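Local structure of TRAP dicarboxylate transporter-DctP subunit (4PFI) at residues L104-F114 against F136-A147; E157-N165 against D216-I225. The protein probably serves as the periplasmic solute-binding subunit of a TRAP transporter, capturing a substrate, perhaps a dicarboxylate, for delivery to the membrane components. All blocks are in the same frame, centred on the assembly; numbering follows the deposited sequence.

Contact 1 (L104-F114 against F136-A147)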
loop_
_atom_site.group_PDB
_atom_site.type_symbol
_atom_site.label_atom_id
_atom_site.label_comp_id
_atom_site.label_asym_id
_atom_site.label_seq_id
_atom_site.Cartn_x
_atom_site.Cartn_y
_atom_site.Cartn_z
ATOM N N LEU A 104 -5.349 -3.375 8.370
ATOM C CA LEU A 104 -4.579 -3.957 9.466
ATOM C C LEU A 104 -4.436 -3.018 10.660
ATOM O O LEU A 104 -3.973 -3.439 11.706
ATOM C CB LEU A 104 -3.168 -4.288 8.972
ATOM C CG LEU A 104 -2.961 -5.422 7.975
ATOM C CD1 LEU A 104 -1.475 -5.457 7.568
ATOM C CD2 LEU A 104 -3.389 -6.726 8.605
ATOM N N ALA A 105 -4.823 -1.756 10.502
ATOM C CA ALA A 105 -4.496 -0.706 11.476
ATOM C C ALA A 105 -5.047 -0.927 12.899
ATOM O O ALA A 105 -4.461 -0.441 13.865
ATOM C CB ALA A 105 -4.951 0.668 10.949
ATOM N N ASP A 106 -6.159 -1.647 13.039
ATOM C CA ASP A 106 -6.740 -1.876 14.363
ATOM C C ASP A 106 -6.156 -3.109 15.031
ATOM O O ASP A 106 -6.305 -3.302 16.236
ATOM C CB ASP A 106 -8.257 -2.010 14.268
ATOM C CG ASP A 106 -8.956 -0.663 14.149
ATOM O OD1 ASP A 106 -8.625 0.270 14.926
ATOM O OD2 ASP A 106 -9.838 -0.535 13.267
ATOM N N THR A 107 -5.482 -3.942 14.251
ATOM C CA THR A 107 -4.867 -5.152 14.787
ATOM C C THR A 107 -3.327 -5.055 14.785
ATOM O O THR A 107 -2.676 -5.471 15.751
ATOM C CB THR A 107 -5.329 -6.399 13.987
ATOM O OG1 THR A 107 -5.172 -6.151 12.580
ATOM C CG2 THR A 107 -6.781 -6.697 14.253
ATOM N N VAL A 108 -2.764 -4.495 13.709
ATOM C CA VAL A 108 -1.314 -4.356 13.532
ATOM C C VAL A 108 -0.915 -2.904 13.220
ATOM O O VAL A 108 -0.561 -2.578 12.081
ATOM C CB VAL A 108 -0.827 -5.233 12.360
ATOM C CG1 VAL A 108 0.673 -5.372 12.390
ATOM C CG2 VAL A 108 -1.506 -6.592 12.406
ATOM N N PRO A 109 -0.948 -2.037 14.240
ATOM C CA PRO A 109 -0.730 -0.589 14.106
ATOM C C PRO A 109 0.653 -0.227 13.573
ATOM O O PRO A 109 0.854 0.886 13.088
ATOM C CB PRO A 109 -0.884 -0.067 15.539
ATOM C CG PRO A 109 -1.474 -1.215 16.338
ATOM C CD PRO A 109 -1.044 -2.459 15.645
ATOM N N GLU A 110 1.584 -1.168 13.647
ATOM C CA GLU A 110 2.954 -0.940 13.218
ATOM C C GLU A 110 3.004 -0.692 11.709
ATOM O O GLU A 110 3.938 -0.065 11.206
ATOM C CB GLU A 110 3.826 -2.148 13.592
ATOM C CG GLU A 110 3.950 -2.348 15.108
ATOM C CD GLU A 110 2.665 -2.858 15.771
ATOM O OE1 GLU A 110 1.905 -3.610 15.121
ATOM O OE2 GLU A 110 2.411 -2.512 16.949
ATOM N N THR A 111 2.008 -1.195 10.987
ATOM C CA THR A 111 1.961 -0.990 9.540
ATOM C C THR A 111 1.733 0.496 9.211
ATOM O O THR A 111 1.972 0.919 8.085
ATOM C CB THR A 111 0.899 -1.885 8.853
ATOM O OG1 THR A 111 -0.390 -1.674 9.445
ATOM C CG2 THR A 111 1.267 -3.353 8.988
ATOM N N GLY A 112 1.304 1.288 10.202
ATOM C CA GLY A 112 1.204 2.726 10.026
ATOM C C GLY A 112 2.515 3.347 9.552
ATOM O O GLY A 112 2.526 4.394 8.928
ATOM N N LEU A 113 3.629 2.705 9.874
ATOM C CA LEU A 113 4.923 3.138 9.381
ATOM C C LEU A 113 4.871 3.464 7.881
ATOM O O LEU A 113 5.491 4.415 7.438
ATOM C CB LEU A 113 5.958 2.036 9.624
ATOM C CG LEU A 113 7.392 2.300 9.159
ATOM C CD1 LEU A 113 8.153 3.124 10.200
ATOM C CD2 LEU A 113 8.125 0.954 8.864
ATOM N N PHE A 114 4.126 2.668 7.117
ATOM C CA PHE A 114 4.084 2.785 5.660
ATOM C C PHE A 114 3.227 3.923 5.138
ATOM O O PHE A 114 3.247 4.199 3.938
ATOM C CB PHE A 114 3.607 1.461 5.033
ATOM C CG PHE A 114 4.525 0.326 5.297
ATOM C CD1 PHE A 114 5.834 0.376 4.841
ATOM C CD2 PHE A 114 4.107 -0.762 6.053
ATOM C CE1 PHE A 114 6.716 -0.675 5.111
ATOM C CE2 PHE A 114 4.978 -1.814 6.320
ATOM C CZ PHE A 114 6.296 -1.766 5.844
ATOM N N PHE A 136 14.255 -6.305 8.911
ATOM C CA PHE A 136 13.095 -5.417 8.838
ATOM C C PHE A 136 11.821 -6.258 8.859
ATOM O O PHE A 136 10.889 -5.974 9.614
ATOM C CB PHE A 136 13.154 -4.564 7.577
ATOM C CG PHE A 136 12.061 -3.549 7.482
ATOM C CD1 PHE A 136 12.147 -2.352 8.183
ATOM C CD2 PHE A 136 10.952 -3.777 6.679
ATOM C CE1 PHE A 136 11.139 -1.404 8.103
ATOM C CE2 PHE A 136 9.935 -2.827 6.586
ATOM C CZ PHE A 136 10.032 -1.639 7.300
ATOM N N ILE A 137 11.790 -7.315 8.052
ATOM C CA ILE A 137 10.638 -8.201 8.040
ATOM C C ILE A 137 10.419 -8.764 9.443
ATOM O O ILE A 137 9.311 -8.716 9.976
ATOM C CB ILE A 137 10.828 -9.361 7.034
ATOM C CG1 ILE A 137 10.889 -8.808 5.602
ATOM C CG2 ILE A 137 9.702 -10.403 7.184
ATOM C CD1 ILE A 137 10.902 -9.886 4.506
ATOM N N SER A 138 11.486 -9.278 10.047
ATOM C CA SER A 138 11.381 -9.943 11.337
ATOM C C SER A 138 10.859 -8.995 12.418
ATOM O O SER A 138 10.134 -9.417 13.316
ATOM C CB SER A 138 12.728 -10.558 11.753
ATOM O OG SER A 138 13.769 -9.599 11.731
ATOM N N ALA A 139 11.211 -7.718 12.335
ATOM C CA ALA A 139 10.708 -6.738 13.300
ATOM C C ALA A 139 9.164 -6.657 13.279
ATOM O O ALA A 139 8.533 -6.270 14.267
ATOM C CB ALA A 139 11.341 -5.352 13.054
ATOM N N PHE A 140 8.562 -7.063 12.166
ATOM C CA PHE A 140 7.125 -6.973 12.004
ATOM C C PHE A 140 6.429 -8.265 12.324
ATOM O O PHE A 140 5.264 -8.255 12.710
ATOM C CB PHE A 140 6.790 -6.602 10.563
ATOM C CG PHE A 140 6.698 -5.140 10.324
ATOM C CD1 PHE A 140 5.545 -4.452 10.649
ATOM C CD2 PHE A 140 7.746 -4.460 9.744
ATOM C CE1 PHE A 140 5.438 -3.094 10.400
ATOM C CE2 PHE A 140 7.648 -3.108 9.488
ATOM C CZ PHE A 140 6.488 -2.417 9.815
ATOM N N GLU A 141 7.135 -9.374 12.127
ATOM C CA GLU A 141 6.558 -10.714 12.301
ATOM C C GLU A 141 5.739 -10.900 13.583
ATOM O O GLU A 141 4.647 -11.445 13.538
ATOM C CB GLU A 141 7.650 -11.790 12.239
ATOM C CG GLU A 141 8.017 -12.234 10.834
ATOM C CD GLU A 141 9.082 -13.334 10.812
ATOM O OE1 GLU A 141 9.010 -14.282 11.640
ATOM O OE2 GLU A 141 10.002 -13.244 9.966
ATOM N N PRO A 142 6.277 -10.475 14.734
ATOM C CA PRO A 142 5.569 -10.630 16.012
ATOM C C PRO A 142 4.244 -9.864 16.040
ATOM O O PRO A 142 3.256 -10.395 16.545
ATOM C CB PRO A 142 6.555 -10.047 17.031
ATOM C CG PRO A 142 7.885 -10.123 16.370
ATOM C CD PRO A 142 7.612 -9.883 14.923
ATOM N N ALA A 143 4.218 -8.645 15.494
ATOM C CA ALA A 143 2.995 -7.844 15.491
ATOM C C ALA A 143 1.906 -8.559 14.695
ATOM O O ALA A 143 0.727 -8.530 15.060
ATOM C CB ALA A 143 3.261 -6.463 14.925
ATOM N N TYR A 144 2.313 -9.218 13.616
ATOM C CA TYR A 144 1.388 -9.967 12.776
ATOM C C TYR A 144 0.898 -11.242 13.453
ATOM O O TYR A 144 -0.283 -11.595 13.349
ATOM C CB TYR A 144 2.055 -10.334 11.451
ATOM C CG TYR A 144 1.966 -9.249 10.401
ATOM C CD1 TYR A 144 2.887 -8.218 10.376
ATOM C CD2 TYR A 144 0.970 -9.261 9.437
ATOM C CE1 TYR A 144 2.823 -7.243 9.442
ATOM C CE2 TYR A 144 0.900 -8.280 8.483
ATOM C CZ TYR A 144 1.835 -7.273 8.497
ATOM O OH TYR A 144 1.827 -6.273 7.575
ATOM N N HIS A 145 1.826 -11.939 14.118
ATOM C CA HIS A 145 1.516 -13.164 14.852
ATOM C C HIS A 145 0.489 -12.821 15.902
ATOM O O HIS A 145 -0.491 -13.531 16.075
ATOM C CB HIS A 145 2.762 -13.752 15.514
ATOM C CG HIS A 145 3.652 -14.516 14.578
ATOM N ND1 HIS A 145 3.188 -15.528 13.762
ATOM C CD2 HIS A 145 4.987 -14.438 14.353
ATOM C CE1 HIS A 145 4.194 -16.028 13.066
ATOM N NE2 HIS A 145 5.296 -15.383 13.402
ATOM N N ASN A 146 0.706 -11.696 16.572
ATOM C CA ASN A 146 -0.228 -11.188 17.572
ATOM C C ASN A 146 -1.655 -11.040 17.029
ATOM O O ASN A 146 -2.611 -11.020 17.797
ATOM C CB ASN A 146 0.278 -9.846 18.110
ATOM C CG ASN A 146 -0.487 -9.372 19.325
ATOM O OD1 ASN A 146 -1.410 -8.561 19.208
ATOM N ND2 ASN A 146 -0.099 -9.858 20.507
ATOM N N ALA A 147 -1.795 -10.934 15.709
ATOM C CA ALA A 147 -3.111 -10.869 15.058
ATOM C C ALA A 147 -3.468 -12.209 14.409
ATOM O O ALA A 147 -4.462 -12.313 13.685
ATOM C CB ALA A 147 -3.144 -9.737 14.006
#
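The ring of Phe140 meets residues 110-114 with its edge: Leu113 CD2 and the backbone N of Thr111 lie in its plane, and Glu110 O comes near that plane, 3.5 Å from Phe140 CE1, where the slightly positive ring hydrogens suit a carbonyl oxygen. Phe114 lies nearly parallel to Phe140, planes at 16°, but is slid so far that the centroids stand 5.6 Å apart and overlap is slight. Phe136 takes Phe140 CD2 on one face and Phe114 CZ at its edge, while Leu113 CD2 touches its CZ at 3.6 Å. Tyr144 has Val108 CG1 over one face, near the rim. Two methyls meet its hydroxyl oxygen, Thr111 CG2 3.3 Å from Tyr144 OH and Leu104 CD1 a little farther off. In this solute-binding protein of family 7, the contact packs the 3-10 segment that starts at Pro109, and the loop before it, on helix 134-145; Phe154 of strand 149-164 meets both Phe114 and Phe140. No hydrogen bond crosses, so shape and apolar area hold the two together. Thr111 OG1, placed between its backbone N and carbonyl carbon (chi1 56°), bonds back to Val108 O at 2.8 Å, which leaves CG2 to face the tyrosine. Small residues let the backbones close in: Ala143 CB fits against Val108 CG1 at 3.8 Å, and Ala147 CB touches Val108 CG2 at 3.9 Å.

Contact 2 (E157-N165 against D216-I225)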
loop_
_atom_site.group_PDB
_atom_site.type_symbol
_atom_site.label_atom_id
_atom_site.label_comp_id
_atom_site.label_asym_id
_atom_site.label_seq_id
_atom_site.Cartn_x
_atom_site.Cartn_y
_atom_site.Cartn_z
ATOM N N GLU A 157 3.071 -0.947 -4.446
ATOM C CA GLU A 157 2.021 -0.763 -5.470
ATOM C C GLU A 157 2.168 0.590 -6.153
ATOM O O GLU A 157 1.488 0.887 -7.139
ATOM C CB GLU A 157 0.617 -0.941 -4.896
ATOM C CG GLU A 157 0.521 -2.132 -3.984
ATOM C CD GLU A 157 -0.899 -2.434 -3.504
ATOM O OE1 GLU A 157 -1.203 -2.138 -2.323
ATOM O OE2 GLU A 157 -1.710 -2.985 -4.291
ATOM N N GLY A 158 3.091 1.399 -5.662
ATOM C CA GLY A 158 3.427 2.624 -6.346
ATOM C C GLY A 158 3.439 3.829 -5.428
ATOM O O GLY A 158 2.965 3.770 -4.291
ATOM N N TRP A 159 4.022 4.919 -5.909
ATOM C CA TRP A 159 3.980 6.178 -5.202
ATOM C C TRP A 159 2.530 6.623 -4.978
ATOM O O TRP A 159 1.742 6.653 -5.926
ATOM C CB TRP A 159 4.685 7.228 -6.050
ATOM C CG TRP A 159 6.168 7.223 -5.936
ATOM C CD1 TRP A 159 7.062 6.958 -6.918
ATOM C CD2 TRP A 159 6.935 7.491 -4.751
ATOM N NE1 TRP A 159 8.351 7.036 -6.422
ATOM C CE2 TRP A 159 8.299 7.366 -5.097
ATOM C CE3 TRP A 159 6.596 7.828 -3.439
ATOM C CZ2 TRP A 159 9.330 7.568 -4.179
ATOM C CZ3 TRP A 159 7.618 8.019 -2.522
ATOM C CH2 TRP A 159 8.973 7.895 -2.900
HETATM N N MSE A 160 2.170 7.010 -3.757
HETATM C CA MSE A 160 0.868 7.666 -3.533
HETATM C C MSE A 160 0.857 8.985 -4.331
HETATM O O MSE A 160 1.853 9.704 -4.362
HETATM C CB MSE A 160 0.602 7.938 -2.051
HETATM C CG MSE A 160 0.521 6.673 -1.199
HETATM SE SE MSE A 160 -1.062 5.595 -1.609
HETATM C CE MSE A 160 -2.419 6.623 -0.607
ATOM N N THR A 161 -0.265 9.298 -4.964
ATOM C CA THR A 161 -0.380 10.502 -5.770
ATOM C C THR A 161 -1.575 11.310 -5.278
ATOM O O THR A 161 -2.562 10.736 -4.834
ATOM C CB THR A 161 -0.552 10.124 -7.247
ATOM O OG1 THR A 161 0.684 9.565 -7.746
ATOM C CG2 THR A 161 -0.937 11.341 -8.077
ATOM N N TRP A 162 -1.480 12.633 -5.284
ATOM C CA TRP A 162 -2.546 13.465 -4.735
ATOM C C TRP A 162 -3.387 14.050 -5.882
ATOM O O TRP A 162 -2.837 14.416 -6.918
ATOM C CB TRP A 162 -1.956 14.628 -3.947
ATOM C CG TRP A 162 -1.087 14.260 -2.795
ATOM C CD1 TRP A 162 -0.993 13.053 -2.198
ATOM C CD2 TRP A 162 -0.205 15.125 -2.085
ATOM N NE1 TRP A 162 -0.108 13.103 -1.137
ATOM C CE2 TRP A 162 0.394 14.371 -1.054
ATOM C CE3 TRP A 162 0.150 16.464 -2.219
ATOM C CZ2 TRP A 162 1.313 14.905 -0.173
ATOM C CZ3 TRP A 162 1.071 16.996 -1.336
ATOM C CH2 TRP A 162 1.634 16.221 -0.326
ATOM N N THR A 163 -4.704 14.136 -5.707
ATOM C CA THR A 163 -5.545 14.890 -6.623
ATOM C C THR A 163 -6.370 15.906 -5.841
ATOM O O THR A 163 -6.655 15.731 -4.652
ATOM C CB THR A 163 -6.537 13.992 -7.438
ATOM O OG1 THR A 163 -7.500 13.394 -6.571
ATOM C CG2 THR A 163 -5.834 12.896 -8.137
ATOM N N ALA A 164 -6.732 16.971 -6.546
ATOM C CA ALA A 164 -7.592 17.996 -6.045
ATOM C C ALA A 164 -7.999 18.883 -7.228
ATOM O O ALA A 164 -7.667 18.603 -8.387
ATOM C CB ALA A 164 -6.876 18.812 -4.988
ATOM N N ASN A 165 -8.722 19.959 -6.916
ATOM C CA ASN A 165 -9.058 20.943 -7.920
ATOM C C ASN A 165 -8.170 22.178 -7.865
ATOM O O ASN A 165 -8.539 23.235 -8.356
ATOM C CB ASN A 165 -10.539 21.271 -7.864
ATOM C CG ASN A 165 -11.358 20.219 -8.549
ATOM O OD1 ASN A 165 -10.935 19.665 -9.566
ATOM N ND2 ASN A 165 -12.512 19.902 -7.990
ATOM N N ASP A 216 -12.485 17.527 -1.236
ATOM C CA ASP A 216 -11.654 18.377 -2.104
ATOM C C ASP A 216 -10.540 17.651 -2.841
ATOM O O ASP A 216 -10.134 18.057 -3.925
ATOM C CB ASP A 216 -11.112 19.543 -1.295
ATOM C CG ASP A 216 -12.243 20.392 -0.732
ATOM O OD1 ASP A 216 -13.021 20.955 -1.558
ATOM O OD2 ASP A 216 -12.420 20.430 0.506
ATOM N N GLY A 217 -10.077 16.544 -2.290
ATOM C CA GLY A 217 -9.083 15.754 -2.985
ATOM C C GLY A 217 -8.890 14.429 -2.309
ATOM O O GLY A 217 -9.542 14.123 -1.311
ATOM N N GLN A 218 -8.011 13.629 -2.862
ATOM C CA GLN A 218 -7.680 12.336 -2.281
ATOM C C GLN A 218 -6.305 11.920 -2.726
ATOM O O GLN A 218 -5.666 12.587 -3.538
ATOM C CB GLN A 218 -8.702 11.252 -2.656
ATOM C CG GLN A 218 -8.880 10.988 -4.175
ATOM C CD GLN A 218 -7.781 10.132 -4.772
ATOM O OE1 GLN A 218 -7.606 8.961 -4.418
ATOM N NE2 GLN A 218 -6.998 10.730 -5.638
ATOM N N SER A 219 -5.895 10.773 -2.194
ATOM C CA SER A 219 -4.585 10.215 -2.396
ATOM C C SER A 219 -4.687 8.721 -2.678
ATOM O O SER A 219 -5.405 8.007 -2.009
ATOM C CB SER A 219 -3.712 10.428 -1.138
ATOM O OG SER A 219 -2.352 10.163 -1.469
ATOM N N ASN A 220 -3.934 8.269 -3.664
ATOM C CA ASN A 220 -3.934 6.876 -4.110
ATOM C C ASN A 220 -2.879 6.744 -5.190
ATOM O O ASN A 220 -2.493 7.741 -5.799
ATOM C CB ASN A 220 -5.293 6.501 -4.732
ATOM C CG ASN A 220 -6.201 5.809 -3.763
ATOM O OD1 ASN A 220 -5.875 4.736 -3.284
ATOM N ND2 ASN A 220 -7.329 6.431 -3.439
ATOM N N PRO A 221 -2.435 5.511 -5.456
ATOM C CA PRO A 221 -1.553 5.315 -6.606
ATOM C C PRO A 221 -2.314 5.552 -7.921
ATOM O O PRO A 221 -3.546 5.424 -7.983
ATOM C CB PRO A 221 -1.074 3.862 -6.463
ATOM C CG PRO A 221 -2.068 3.197 -5.571
ATOM C CD PRO A 221 -2.654 4.266 -4.692
ATOM N N VAL A 222 -1.577 5.951 -8.949
ATOM C CA VAL A 222 -2.152 6.331 -10.221
ATOM C C VAL A 222 -3.092 5.268 -10.819
ATOM O O VAL A 222 -4.143 5.629 -11.351
ATOM C CB VAL A 222 -1.031 6.674 -11.223
ATOM C CG1 VAL A 222 -1.566 6.746 -12.632
ATOM C CG2 VAL A 222 -0.411 7.998 -10.844
ATOM N N PHE A 223 -2.749 3.977 -10.738
ATOM C CA PHE A 223 -3.645 2.963 -11.303
ATOM C C PHE A 223 -4.987 2.934 -10.614
ATOM O O PHE A 223 -5.980 2.649 -11.246
ATOM C CB PHE A 223 -3.056 1.534 -11.328
ATOM C CG PHE A 223 -2.919 0.903 -9.996
ATOM C CD1 PHE A 223 -3.939 0.122 -9.453
ATOM C CD2 PHE A 223 -1.731 1.076 -9.259
ATOM C CE1 PHE A 223 -3.753 -0.490 -8.160
ATOM C CE2 PHE A 223 -1.557 0.497 -8.010
ATOM C CZ PHE A 223 -2.563 -0.289 -7.455
ATOM N N ALA A 224 -5.017 3.184 -9.312
ATOM C CA ALA A 224 -6.281 3.162 -8.593
ATOM C C ALA A 224 -7.126 4.415 -8.972
ATOM O O ALA A 224 -8.352 4.337 -9.125
ATOM C CB ALA A 224 -6.041 3.099 -7.106
ATOM N N ILE A 225 -6.454 5.557 -9.151
ATOM C CA ILE A 225 -7.110 6.784 -9.592
ATOM C C ILE A 225 -7.770 6.600 -10.979
ATOM O O ILE A 225 -8.926 6.983 -11.185
ATOM C CB ILE A 225 -6.096 7.937 -9.638
ATOM C CG1 ILE A 225 -5.685 8.300 -8.202
ATOM C CG2 ILE A 225 -6.671 9.147 -10.361
ATOM C CD1 ILE A 225 -4.449 9.192 -8.119
HETATM O O HOH W 1 1.312 6.042 -8.630
HETATM O O HOH W 2 -9.752 20.947 -4.370
#
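Thr163 and Gln218 face each other as a hydrogen-bonded pair of an antiparallel two-strand pairing, 161-164 against 217-220, within the mixed beta sheet of this solute-binding protein. Thr163 N gives a nearly straight bond to Gln218 O (2.8 Å, 170°), and Gln218 N returns a more bent one to Thr163 O. Two residues along, Thr161 and Asn220 exchange a second such couple; Asn220 N lies in the carbonyl plane of Thr161 O, whereas Thr161 N sits well above that of Asn220 O.

The side chains add a chain of hydrogen bonds beside the strands. Gln218 folds back at chi2 (79°), bringing NE2 to Thr163 OG1 at 2.9 Å, almost straight at 174° and with the oxygen in its amide plane. Its OE1 accepts from Asn220 ND2 at 2.7 Å, nearly in line with the carbonyl, so both ends of the Gln218 amide are engaged and its flip is fixed. Thr163 OG1 also bonds to Gln234 OE1, linking this chain of bonds to a residue of the sodium site. A leucine in place of Gln218 would probably leave Asn220 ND2 without this acceptor and Thr163 OG1 with one bond fewer, held by Gln234 alone among the partners named.

Where the strands part, water takes over: one accepts from Val222 N at the start of helix 222-228 and donates to Trp159 O, and another links Asn165 N to Asp216 O. Glycine suits position 217, since a beta carbon there would collide with Thr163 O. On the other side of the sheet from Thr163, Ser219 OG makes a weak bond to Thr161 O and meets the Trp162 ring at its edge, 3.3 Å from CD1.

How the contacts relate
Contact 1 is complete in the chain before contact 2 begins, and helix 134-145 of the first leads directly into strand 149-164, whose later part enters the second. Their centres are 24 Å apart, with the chain's centre lying between them, and about 6 Å separates their nearest atoms. Strand 149-164 relates to both: Phe154 packs against the rings of contact 1, and its later residues form the first segment of contact 2. Strand 244-252 also borders both, through Ile246 beside Phe114 and Phe245 beside Met160. The sodium ion belongs to the contact 2 end, about 6 Å from the side chain of Asn165. No solute is bound in this open form.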